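Local atomic coordinates of XC6422 protein (Xanthomonas campestris, PDB entry 2FUK), a protein that is a small, lidless serine hydrolase of the alpha/beta-hydrolase fold that probably catalyses a hydrolytic reaction. Residues Ala116-Gly121 and Ser194-Arg199; Ser139-Ala144 and Asp164-Val169; Gln157-Gln162 and Thr186-Pro191. All blocks are in the same frame, centred on the assembly; numbering follows the deposited sequence.

In the fold
Contacts 1 and 2 lie at the C-terminal ends of neighbouring parallel strands, and contact 3 runs along the last two strands. Strands 112-118, 136-140, 158-163 and 186-190 lie side by side in that order, the last being outermost within the chain. Contact 1 joins the end of strand 112-118 and the turn after it to the loop before helix 201-212; contact 2 joins the loops after strands 136-140 and 158-163. The centres of contacts 1 and 2 are about 7 Å apart, and that of contact 3 lies 11 to 12 Å from both. Contacts 2 and 3, their segments alternating, are nested within the loop closed by contact 1. The arrangement assembles a probable Ser119-His195-Asp166 catalytic triad.

Contact 1: Ala116-Gly121 and Ser194-Arg199; sequences AGFSFG and SHFFHR
Ser119 and His195 meet at the polar side of this contact. Ser119 OG lies at the imidazole edge, close to the ring plane, 3.2 Å from His195 CE1 and 3.3 Å from His195 NE2. A water also connects the two side chains, hydrogen-bonded to Ser119 OG at 3.1 Å and to His195 NE2 at 3.0 Å. Ser119 OG is anti to the backbone N (chi1 -152°), and with its CB directed at the 194-199 segment the short side chain brings the hydroxyl to the histidine. On the far side of the imidazole, His195 ND1 is hydrogen-bonded to Asp166 OD2, which fixes the ring's rotation.

The aromatic contacts centre on Phe118. Its CZ comes over one face of the His195 ring, near the rim, with the two planes inclined at 34°; this is neither a stack nor an edge-to-face pair. Phe196 CD1 lies at the edge of the Phe118 ring, 3.7 Å from Phe118 CE2, and those two side chains cross at about a right angle. Phe118 CE1 approaches the edge of the Phe197 ring more loosely, 4.1 Å from Phe197 CE1. Large flat residues suit this junction because they fill space between strand 112-118 and the histidine loop, while Ile140 and Val57 continue the apolar packing around Phe118 and Phe197.

One backbone polar atom is enclosed by the same packing: His195 O sits at the edge of the Phe118 ring, 3.2 Å from Phe118 CZ, and has no hydrogen-bond partner in the model.

Ser119 occupies the sharp strand-to-helix turn of a GxSxG sequence, with positive phi (55°), consistent with a nucleophile elbow. The geometry is consistent with a serine set beside a histidine that an aspartate orients, as in the catalytic triad of serine hydrolases.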
# COMPACT_ATOMS: atom_id res chain seq x y z
N ALA A 116 9.43 -3.31 16.23
CA ALA A 116 10.14 -2.70 15.11
C ALA A 116 10.52 -1.30 15.53
O ALA A 116 9.92 -0.72 16.43
CB ALA A 116 9.25 -2.65 13.87
N GLY A 117 11.54 -0.75 14.88
CA GLY A 117 11.95 0.59 15.22
C GLY A 117 12.81 1.17 14.13
O GLY A 117 13.45 0.44 13.38
N PHE A 118 12.82 2.50 14.06
CA PHE A 118 13.62 3.22 13.08
C PHE A 118 14.68 4.06 13.80
O PHE A 118 14.35 4.87 14.66
CB PHE A 118 12.70 4.11 12.23
CG PHE A 118 13.44 5.09 11.35
CD1 PHE A 118 14.56 4.71 10.63
CD2 PHE A 118 12.98 6.40 11.24
CE1 PHE A 118 15.22 5.61 9.80
CE2 PHE A 118 13.64 7.32 10.42
CZ PHE A 118 14.76 6.93 9.70
N SER A 119 15.94 3.82 13.43
CA SER A 119 17.10 4.53 13.98
C SER A 119 17.13 4.45 15.51
O SER A 119 17.35 3.38 16.06
CB SER A 119 17.09 5.99 13.49
OG SER A 119 18.39 6.53 13.41
N PHE A 120 16.94 5.58 16.20
CA PHE A 120 16.93 5.55 17.66
C PHE A 120 15.92 4.50 18.13
O PHE A 120 16.15 3.81 19.12
CB PHE A 120 16.57 6.93 18.23
CG PHE A 120 16.33 6.93 19.72
CD1 PHE A 120 15.04 6.96 20.23
CD2 PHE A 120 17.40 6.91 20.61
CE1 PHE A 120 14.80 6.97 21.61
CE2 PHE A 120 17.18 6.92 21.99
CZ PHE A 120 15.87 6.95 22.49
N GLY A 121 14.81 4.40 17.41
CA GLY A 121 13.79 3.43 17.78
C GLY A 121 14.25 2.00 17.60
O GLY A 121 13.75 1.09 18.26
N SER A 194 18.51 7.15 1.21
CA SER A 194 18.90 8.01 2.32
C SER A 194 18.37 7.53 3.67
O SER A 194 17.59 6.58 3.76
CB SER A 194 18.43 9.44 2.06
OG SER A 194 17.01 9.53 2.01
N HIS A 195 18.79 8.22 4.72
CA HIS A 195 18.39 7.87 6.08
C HIS A 195 16.89 7.80 6.30
O HIS A 195 16.40 6.93 7.01
CB HIS A 195 19.00 8.85 7.08
CG HIS A 195 18.76 8.47 8.51
ND1 HIS A 195 19.24 7.30 9.06
CD2 HIS A 195 18.07 9.09 9.49
CE1 HIS A 195 18.85 7.22 10.32
NE2 HIS A 195 18.14 8.29 10.61
N PHE A 196 16.15 8.73 5.69
CA PHE A 196 14.70 8.76 5.84
C PHE A 196 13.98 8.14 4.64
O PHE A 196 12.79 8.35 4.44
CB PHE A 196 14.22 10.19 6.07
CG PHE A 196 14.77 10.81 7.32
CD1 PHE A 196 14.25 10.47 8.57
CD2 PHE A 196 15.84 11.70 7.27
CE1 PHE A 196 14.78 11.00 9.74
CE2 PHE A 196 16.38 12.24 8.43
CZ PHE A 196 15.85 11.89 9.67
N PHE A 197 14.72 7.38 3.83
CA PHE A 197 14.14 6.71 2.67
C PHE A 197 13.33 7.62 1.77
O PHE A 197 12.21 7.29 1.36
CB PHE A 197 13.26 5.54 3.14
CG PHE A 197 14.00 4.54 3.99
CD1 PHE A 197 14.29 4.81 5.32
CD2 PHE A 197 14.45 3.34 3.43
CE1 PHE A 197 15.03 3.91 6.09
CE2 PHE A 197 15.20 2.44 4.19
CZ PHE A 197 15.49 2.72 5.52
N HIS A 198 13.90 8.79 1.48
CA HIS A 198 13.26 9.78 0.62
C HIS A 198 12.94 9.17 -0.74
O HIS A 198 13.83 8.64 -1.42
CB HIS A 198 14.20 10.98 0.44
CG HIS A 198 13.68 12.03 -0.49
ND1 HIS A 198 12.81 13.02 -0.10
CD2 HIS A 198 13.94 12.26 -1.81
CE1 HIS A 198 12.55 13.81 -1.13
NE2 HIS A 198 13.22 13.37 -2.17
N ARG A 199 11.67 9.25 -1.12
CA ARG A 199 11.17 8.71 -2.39
C ARG A 199 11.50 7.22 -2.52
O ARG A 199 11.64 6.69 -3.62
CB ARG A 199 11.76 9.52 -3.55
CG ARG A 199 11.35 11.00 -3.53
CD ARG A 199 9.84 11.17 -3.70
NE ARG A 199 9.40 12.56 -3.71
CZ ARG A 199 9.15 13.30 -2.62
NH1 ARG A 199 8.75 14.56 -2.76
NH2 ARG A 199 9.29 12.78 -1.41
O HOH W 1 17.51 9.46 13.31

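Contact 2: Ser139-Ala144 and Asp164-Val169; sequences SIAPPA and DADEIV
Asp166 OD1 is gripped by two backbone amides of its own loop: Ile168 N at 2.9 Å and Val169 N at 2.8 Å. The first donor approaches nearly along the carboxylate C-O axis, the second from above the carboxylate plane. With CG anti to the backbone N (chi1 -164°), the carboxylate is held against the chain that follows, closing an Asx turn and an Asx motif. Its other oxygen, Asp166 OD2, lies 4.0 Å from Ala141 CB. Aspartate suits the place because one short side chain can both brace its loop and orient the histidine, consistent with the acid of an alpha/beta-hydrolase triad, carried here on the loop after strand 158-163.

Val169 carries most of the packing across the two loops. Both its methyls lie against the backbone of the proline turn, CG1 3.5 Å from Pro142 O and CG2 3.8 Å from Pro143 CA. Between apolar side chains, Pro143 CB meets Val169 CG2 at 4.1 Å. Pro143 centres an inverse gamma turn, in which Ala144 N bonds to Pro142 O at 2.7 Å. Its pyrrolidine ring restricts phi to near the -70° that such a turn needs, and Val174 of helix 171-178 touches both Pro142 and Val169.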
# COMPACT_ATOMS: atom_id res chain seq x y z
N SER A 139 14.58 -3.97 12.54
CA SER A 139 15.42 -2.80 12.78
C SER A 139 15.65 -2.05 11.48
O SER A 139 16.26 -2.58 10.56
CB SER A 139 16.79 -3.23 13.34
OG SER A 139 16.63 -4.04 14.48
N ILE A 140 15.17 -0.82 11.41
CA ILE A 140 15.34 0.01 10.23
C ILE A 140 16.42 1.04 10.57
O ILE A 140 16.24 1.86 11.45
CB ILE A 140 14.03 0.72 9.86
CG1 ILE A 140 12.91 -0.32 9.67
CG2 ILE A 140 14.23 1.55 8.60
CD1 ILE A 140 11.53 0.28 9.46
N ALA A 141 17.54 0.96 9.86
CA ALA A 141 18.66 1.86 10.07
C ALA A 141 19.17 1.83 11.51
O ALA A 141 19.25 2.87 12.18
CB ALA A 141 18.28 3.28 9.68
N PRO A 142 19.54 0.64 12.02
CA PRO A 142 20.04 0.57 13.39
C PRO A 142 21.26 1.47 13.44
O PRO A 142 22.18 1.30 12.66
CB PRO A 142 20.39 -0.91 13.56
CG PRO A 142 20.73 -1.35 12.16
CD PRO A 142 19.66 -0.67 11.34
N PRO A 143 21.27 2.43 14.37
CA PRO A 143 22.39 3.37 14.49
C PRO A 143 23.71 2.83 15.02
O PRO A 143 24.19 3.29 16.05
CB PRO A 143 21.80 4.46 15.38
CG PRO A 143 20.94 3.68 16.31
CD PRO A 143 20.22 2.73 15.37
N ALA A 144 24.28 1.85 14.33
CA ALA A 144 25.57 1.30 14.75
C ALA A 144 26.60 2.41 14.63
O ALA A 144 26.52 3.27 13.74
CB ALA A 144 25.96 0.13 13.87
N ASP A 164 21.70 2.28 1.75
CA ASP A 164 23.13 2.32 1.46
C ASP A 164 23.72 3.69 1.16
O ASP A 164 24.91 3.80 0.87
CB ASP A 164 23.46 1.34 0.34
CG ASP A 164 24.16 0.10 0.86
OD1 ASP A 164 23.92 -0.98 0.30
OD2 ASP A 164 24.96 0.22 1.82
N ALA A 165 22.89 4.73 1.23
CA ALA A 165 23.35 6.10 1.01
C ALA A 165 22.94 6.93 2.23
O ALA A 165 22.70 8.14 2.13
CB ALA A 165 22.73 6.67 -0.26
N ASP A 166 22.86 6.26 3.38
CA ASP A 166 22.49 6.88 4.65
C ASP A 166 23.61 7.84 5.08
O ASP A 166 24.77 7.43 5.21
CB ASP A 166 22.31 5.78 5.71
CG ASP A 166 21.57 6.26 6.94
OD1 ASP A 166 21.73 7.39 7.46
OD2 ASP A 166 20.77 5.41 7.40
N GLU A 167 23.27 9.11 5.30
CA GLU A 167 24.23 10.15 5.68
C GLU A 167 24.38 10.29 7.19
O GLU A 167 25.35 10.87 7.67
CB GLU A 167 23.79 11.50 5.10
CG GLU A 167 24.66 12.70 5.48
CD GLU A 167 25.98 12.72 4.76
OE1 GLU A 167 26.08 12.03 3.72
OE2 GLU A 167 26.91 13.43 5.21
N ILE A 168 23.39 9.78 7.92
CA ILE A 168 23.38 9.86 9.37
C ILE A 168 24.03 8.62 9.98
O ILE A 168 24.94 8.73 10.80
CB ILE A 168 21.92 10.00 9.89
CG1 ILE A 168 21.28 11.26 9.29
CG2 ILE A 168 21.89 10.03 11.40
CD1 ILE A 168 22.03 12.55 9.55
N VAL A 169 23.54 7.44 9.59
CA VAL A 169 24.09 6.18 10.07
C VAL A 169 25.02 5.65 9.00
O VAL A 169 24.63 5.52 7.85
CB VAL A 169 22.99 5.14 10.32
CG1 VAL A 169 23.62 3.80 10.69
CG2 VAL A 169 22.06 5.61 11.43

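Contact 3: Gln157-Gln162 and Thr186-Pro191; sequences QWLVIQ and TLVRMP
Val160 and Leu187, bridge partners on neighbouring parallel strands, cross at a slant, with Val160 CG1 3.7 Å from Leu187 CD1. Five backbone hydrogen bonds join the strands, running from Thr186 N to Trp158 O at one end to Met190 N and Gln162 O, 2.9 Å apart, at the other. Four of them are close to straight; the bond at Trp158 O is more bent, with an N-H...O angle of 139°.

On the face bearing Leu159 and Ile161, Leu159 CD1 lies 3.7 Å from Thr186 CG2. Leu159 CG is anti to its own N (chi1 171°), an orientation that carries the branched end across to the threonine methyl. Further along, Ile161 CG2 meets Met190 SD at 3.8 Å; the sulfur is placed by CG lying anti to the carbonyl carbon and an extended chi2 (-178°). Beta-branched valine, isoleucine and threonine suit extended strands, while leucine and methionine reach farther across the sheet.

Around this first shell, helix 201-212 covers the Leu159, Ile161 and Val188 face. Tyr175 of helix 171-178 packs against Leu187, Gln162 and Arg189 on the other. Arg189 NE forms a salt bridge with Asp164 OD1, tying the outer strand to the loop after strand 158-163.

Strand 158-163, helix 171-178 and strand 186-190 form a beta-alpha-beta unit. Backbone bonding fixes its parallel register; side-chain packing is apolar toward helix 201-212 and mixed, with the polar Gln162 and Arg189, toward helix 171-178.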
# COMPACT_ATOMS: atom_id res chain seq x y z
N GLN A 157 14.13 -14.59 14.68
CA GLN A 157 13.56 -13.94 13.51
C GLN A 157 13.77 -12.44 13.65
O GLN A 157 12.97 -11.74 14.28
CB GLN A 157 12.07 -14.29 13.39
CG GLN A 157 11.86 -15.79 13.12
CD GLN A 157 10.42 -16.26 13.26
OE1 GLN A 157 10.08 -17.35 12.79
NE2 GLN A 157 9.57 -15.47 13.90
N TRP A 158 14.85 -11.96 13.05
CA TRP A 158 15.24 -10.56 13.10
C TRP A 158 15.58 -10.05 11.70
O TRP A 158 16.36 -10.67 10.97
CB TRP A 158 16.44 -10.43 14.05
CG TRP A 158 17.04 -9.06 14.19
CD1 TRP A 158 16.43 -7.85 13.97
CD2 TRP A 158 18.37 -8.76 14.62
NE1 TRP A 158 17.30 -6.82 14.23
CE2 TRP A 158 18.50 -7.35 14.63
CE3 TRP A 158 19.47 -9.54 14.99
CZ2 TRP A 158 19.69 -6.71 15.01
CZ3 TRP A 158 20.65 -8.91 15.36
CH2 TRP A 158 20.75 -7.51 15.37
N LEU A 159 14.98 -8.92 11.33
CA LEU A 159 15.19 -8.32 10.02
C LEU A 159 15.79 -6.92 10.14
O LEU A 159 15.32 -6.10 10.93
CB LEU A 159 13.86 -8.22 9.27
CG LEU A 159 13.81 -7.43 7.97
CD1 LEU A 159 14.64 -8.12 6.90
CD2 LEU A 159 12.37 -7.30 7.51
N VAL A 160 16.84 -6.67 9.35
CA VAL A 160 17.50 -5.37 9.34
C VAL A 160 17.41 -4.79 7.93
O VAL A 160 17.70 -5.47 6.94
CB VAL A 160 18.99 -5.48 9.73
CG1 VAL A 160 19.68 -4.13 9.51
CG2 VAL A 160 19.13 -5.90 11.18
N ILE A 161 16.98 -3.53 7.84
CA ILE A 161 16.87 -2.84 6.56
C ILE A 161 17.73 -1.58 6.66
O ILE A 161 17.58 -0.78 7.58
CB ILE A 161 15.41 -2.45 6.26
CG1 ILE A 161 14.58 -3.73 6.14
CG2 ILE A 161 15.34 -1.63 4.98
CD1 ILE A 161 13.10 -3.50 6.04
N GLN A 162 18.65 -1.43 5.71
CA GLN A 162 19.55 -0.29 5.73
C GLN A 162 19.70 0.43 4.39
O GLN A 162 19.94 -0.21 3.37
CB GLN A 162 20.93 -0.76 6.19
CG GLN A 162 22.01 0.32 6.16
CD GLN A 162 21.74 1.42 7.16
OE1 GLN A 162 21.85 2.61 6.85
NE2 GLN A 162 21.40 1.03 8.37
N THR A 186 18.42 -11.27 8.84
CA THR A 186 18.15 -11.08 7.43
C THR A 186 18.49 -9.61 7.21
O THR A 186 18.14 -8.75 8.02
CB THR A 186 16.65 -11.33 7.12
OG1 THR A 186 16.31 -12.68 7.49
CG2 THR A 186 16.36 -11.12 5.66
N LEU A 187 19.21 -9.31 6.13
CA LEU A 187 19.61 -7.95 5.84
C LEU A 187 19.20 -7.51 4.44
O LEU A 187 19.43 -8.22 3.46
CB LEU A 187 21.13 -7.81 5.98
CG LEU A 187 21.73 -6.47 5.52
CD1 LEU A 187 21.19 -5.34 6.37
CD2 LEU A 187 23.25 -6.53 5.60
N VAL A 188 18.58 -6.35 4.34
CA VAL A 188 18.20 -5.81 3.04
C VAL A 188 18.91 -4.48 2.90
O VAL A 188 18.68 -3.55 3.67
CB VAL A 188 16.68 -5.59 2.92
CG1 VAL A 188 16.37 -4.83 1.62
CG2 VAL A 188 15.96 -6.91 2.91
N ARG A 189 19.83 -4.41 1.94
CA ARG A 189 20.57 -3.19 1.67
C ARG A 189 19.86 -2.52 0.50
O ARG A 189 19.72 -3.11 -0.58
CB ARG A 189 22.02 -3.52 1.31
CG ARG A 189 22.81 -4.05 2.49
CD ARG A 189 24.23 -4.44 2.10
NE ARG A 189 24.94 -3.35 1.44
CZ ARG A 189 26.25 -3.34 1.21
NH1 ARG A 189 27.00 -4.37 1.60
NH2 ARG A 189 26.81 -2.31 0.60
N MET A 190 19.39 -1.30 0.72
CA MET A 190 18.68 -0.57 -0.31
C MET A 190 19.62 0.43 -0.96
O MET A 190 20.09 1.37 -0.33
CB MET A 190 17.45 0.12 0.31
CG MET A 190 16.42 -0.87 0.88
SD MET A 190 14.95 -0.09 1.58
CE MET A 190 14.54 0.97 0.15
N PRO A 191 19.92 0.22 -2.25
CA PRO A 191 20.83 1.13 -2.95
C PRO A 191 20.30 2.56 -3.08
O PRO A 191 19.10 2.78 -3.19
CB PRO A 191 21.02 0.45 -4.30
CG PRO A 191 19.73 -0.23 -4.52
CD PRO A 191 19.43 -0.83 -3.15